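Local coordinates for putative iron binding protein (Bordetella pertussis Tohama I, PDB 1Y9U) that probably serves as the periplasmic solute-binding protein of an iron uptake system, binding ferric iron through tyrosine side chains, at residues Lys131-Ile136 and Ile190-Leu195. Numbering follows the deposited sequence.
Sequences KGKVCI and ICDIGL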
ATOM      1  N   LYS A 131       2.376 -21.229 -17.609  1.00 10.62           N
ATOM      2  CA  LYS A 131       1.035 -21.779 -17.617  1.00 11.26           C
ATOM      3  C   LYS A 131       0.867 -22.817 -16.511  1.00 11.88           C
ATOM      4  O   LYS A 131       1.691 -23.735 -16.361  1.00 12.34           O
ATOM      5  CB  LYS A 131       0.671 -22.398 -18.977  1.00 12.39           C
ATOM      6  CG  LYS A 131      -0.792 -22.710 -19.016  1.00 14.49           C
ATOM      7  CD  LYS A 131      -1.350 -23.156 -20.301  1.00 15.55           C
ATOM      8  CE  LYS A 131      -2.832 -23.429 -20.091  1.00 15.89           C
ATOM      9  NZ  LYS A 131      -3.504 -23.927 -21.315  1.00 17.51           N
ATOM     10  N   GLY A 132      -0.190 -22.661 -15.735  1.00 12.23           N
ATOM     11  CA  GLY A 132      -0.504 -23.587 -14.665  1.00 12.65           C
ATOM     12  C   GLY A 132       0.302 -23.341 -13.409  1.00 12.43           C
ATOM     13  O   GLY A 132       0.175 -24.119 -12.463  1.00 13.71           O
ATOM     14  N   LYS A 133       1.086 -22.260 -13.369  1.00 12.14           N
ATOM     15  CA  LYS A 133       2.078 -22.066 -12.314  1.00 12.16           C
ATOM     16  C   LYS A 133       1.912 -20.776 -11.506  1.00 11.19           C
ATOM     17  O   LYS A 133       2.733 -20.489 -10.643  1.00 11.33           O
ATOM     18  CB  LYS A 133       3.497 -22.125 -12.879  1.00 13.09           C
ATOM     19  CG  LYS A 133       3.866 -23.470 -13.492  1.00 16.58           C
ATOM     20  CD  LYS A 133       5.270 -23.452 -14.052  1.00 19.73           C
ATOM     21  CE  LYS A 133       5.746 -24.876 -14.392  1.00 22.87           C
ATOM     22  NZ  LYS A 133       7.156 -24.907 -14.880  1.00 26.31           N
ATOM     23  N   VAL A 134       0.865 -20.015 -11.778  1.00 10.26           N
ATOM     24  CA  VAL A 134       0.638 -18.698 -11.158  1.00  9.46           C
ATOM     25  C   VAL A 134      -0.593 -18.678 -10.256  1.00  9.96           C
ATOM     26  O   VAL A 134      -1.653 -19.129 -10.633  1.00 11.23           O
ATOM     27  CB  VAL A 134       0.472 -17.608 -12.255  1.00  9.39           C
ATOM     28  CG1 VAL A 134       0.245 -16.251 -11.631  1.00  9.93           C
ATOM     29  CG2 VAL A 134       1.681 -17.585 -13.177  1.00  9.75           C
ATOM     30  N   CYS A 135      -0.421 -18.132  -9.052  1.00  9.85           N
ATOM     31  CA  CYS A 135      -1.529 -17.880  -8.135  1.00 10.20           C
ATOM     32  C   CYS A 135      -1.721 -16.377  -7.942  1.00  9.61           C
ATOM     33  O   CYS A 135      -0.748 -15.616  -7.872  1.00  9.81           O
ATOM     34  CB  CYS A 135      -1.283 -18.498  -6.763  1.00 10.89           C
ATOM     35  SG  CYS A 135      -1.407 -20.293  -6.653  1.00 13.58           S
ATOM     36  N   ILE A 136      -2.974 -15.970  -7.812  1.00  9.37           N
ATOM     37  CA  ILE A 136      -3.339 -14.583  -7.559  1.00  9.48           C
ATOM     38  C   ILE A 136      -4.756 -14.509  -7.022  1.00  9.70           C
ATOM     39  O   ILE A 136      -5.571 -15.389  -7.311  1.00 10.07           O
ATOM     40  CB  ILE A 136      -3.166 -13.735  -8.840  1.00 10.47           C
ATOM     41  CG1 ILE A 136      -3.078 -12.251  -8.510  1.00 10.84           C
ATOM     42  CG2 ILE A 136      -4.283 -14.012  -9.835  1.00 10.06           C
ATOM     43  CD1 ILE A 136      -2.792 -11.357  -9.716  1.00 11.42           C
ATOM     44  N   ILE A 190       0.764 -26.198  -5.851  1.00 13.89           N
ATOM     45  CA  ILE A 190      -0.266 -25.775  -6.818  1.00 14.94           C
ATOM     46  C   ILE A 190       0.275 -24.747  -7.806  1.00 13.64           C
ATOM     47  O   ILE A 190      -0.065 -24.772  -9.000  1.00 14.43           O
ATOM     48  CB  ILE A 190      -1.491 -25.201  -6.031  1.00 15.95           C
ATOM     49  CG1 ILE A 190      -2.197 -26.346  -5.295  1.00 18.91           C
ATOM     50  CG2 ILE A 190      -2.449 -24.406  -6.911  1.00 17.45           C
ATOM     51  CD1 ILE A 190      -3.208 -25.861  -4.314  1.00 20.40           C
ATOM     52  N   CYS A 191       1.109 -23.842  -7.311  1.00 12.30           N
ATOM     53  CA  CYS A 191       1.764 -22.848  -8.145  1.00 11.89           C
ATOM     54  C   CYS A 191       3.202 -22.647  -7.703  1.00 11.65           C
ATOM     55  O   CYS A 191       3.597 -23.071  -6.613  1.00 12.10           O
ATOM     56  CB  CYS A 191       1.007 -21.513  -8.122  1.00 12.79           C
ATOM     57  SG  CYS A 191       0.595 -20.925  -6.468  1.00 13.70           S
ATOM     58  N   ASP A 192       4.008 -22.037  -8.558  1.00 10.67           N
ATOM     59  CA  ASP A 192       5.402 -21.729  -8.259  1.00 11.21           C
ATOM     60  C   ASP A 192       5.622 -20.262  -7.897  1.00 10.94           C
ATOM     61  O   ASP A 192       6.560 -19.939  -7.197  1.00 11.28           O
ATOM     62  CB  ASP A 192       6.309 -22.098  -9.443  1.00 12.59           C
ATOM     63  CG  ASP A 192       6.421 -23.588  -9.641  1.00 15.64           C
ATOM     64  OD1 ASP A 192       6.175 -24.352  -8.680  1.00 19.84           O
ATOM     65  OD2 ASP A 192       6.739 -24.050 -10.747  1.00 21.13           O
ATOM     66  N   ILE A 193       4.789 -19.382  -8.444  1.00  9.84           N
ATOM     67  CA  ILE A 193       4.916 -17.944  -8.249  1.00  9.46           C
ATOM     68  C   ILE A 193       3.534 -17.314  -8.143  1.00  8.72           C
ATOM     69  O   ILE A 193       2.537 -17.905  -8.533  1.00  9.20           O
ATOM     70  CB  ILE A 193       5.711 -17.251  -9.408  1.00  9.86           C
ATOM     71  CG1 ILE A 193       4.934 -17.304 -10.737  1.00 10.05           C
ATOM     72  CG2 ILE A 193       7.092 -17.855  -9.562  1.00 10.39           C
ATOM     73  CD1 ILE A 193       5.688 -16.619 -11.888  1.00 10.45           C
ATOM     74  N   GLY A 194       3.469 -16.097  -7.625  1.00  8.66           N
ATOM     75  CA  GLY A 194       2.213 -15.353  -7.632  1.00  8.93           C
ATOM     76  C   GLY A 194       2.414 -13.933  -7.200  1.00  8.54           C
ATOM     77  O   GLY A 194       3.417 -13.628  -6.577  1.00  9.00           O
ATOM     78  N   LEU A 195       1.459 -13.070  -7.507  1.00  8.87           N
ATOM     79  CA  LEU A 195       1.554 -11.664  -7.121  1.00  9.23           C
ATOM     80  C   LEU A 195       0.807 -11.459  -5.833  1.00  8.91           C
ATOM     81  O   LEU A 195      -0.318 -11.926  -5.681  1.00  9.54           O
ATOM     82  CB  LEU A 195       0.933 -10.744  -8.182  1.00 10.21           C
ATOM     83  CG  LEU A 195       1.739 -10.498  -9.446  1.00 11.68           C
ATOM     84  CD1 LEU A 195       0.882  -9.726 -10.456  1.00 13.89           C
ATOM     85  CD2 LEU A 195       3.020  -9.747  -9.127  1.00 14.24           C
TER
HETATM   86  O   HOH W   1       8.893 -23.336 -12.491  1.00 31.88           O
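I190 lays its CG2 methyl against SG of C135, on the flank of a disulfide. The next residue supplies the other half: SG of C191 is joined to SG of C135 at 2.1 Å with chi3 -102°. C191 SG stands between its own backbone N and carbonyl carbon (chi1 49°), which turns the sulfur onto C135; CB of C191, directed across by the backbone, lies 3.2 Å from O of K133. O of K133 then takes two donors: N of D192 at 2.9 Å, tilted 31° from the carbonyl plane, and N of I193 at 3.2 Å, almost straight in line with the C=O. Beside this fork the extended K133 side chain runs obliquely past the D192 carboxylate. NZ of K133 stops 4.2 Å from OD2 of D192, too far for a salt bridge; a water donates to OD2 and accepts a weak bond from NZ. O of I193 next receives N of C135 at 3.0 Å in the carbonyl plane, while CG1 of I193 meets CG2 of V134. L195 gives only a weak N-H bond to O of C135, and its CB and CD1 lie alongside CD1 of I136. A short parallel strand pair, 134-135 with 193-197, is thus locked by a disulfide across a mostly helical excursion; antiparallel strand 100-112 also pairs with 193-197, helix 179-187 packs on the disulfide, and helix 142-155, bearing Y143, an iron-binding tyrosine without metal here, touches I136 and L195.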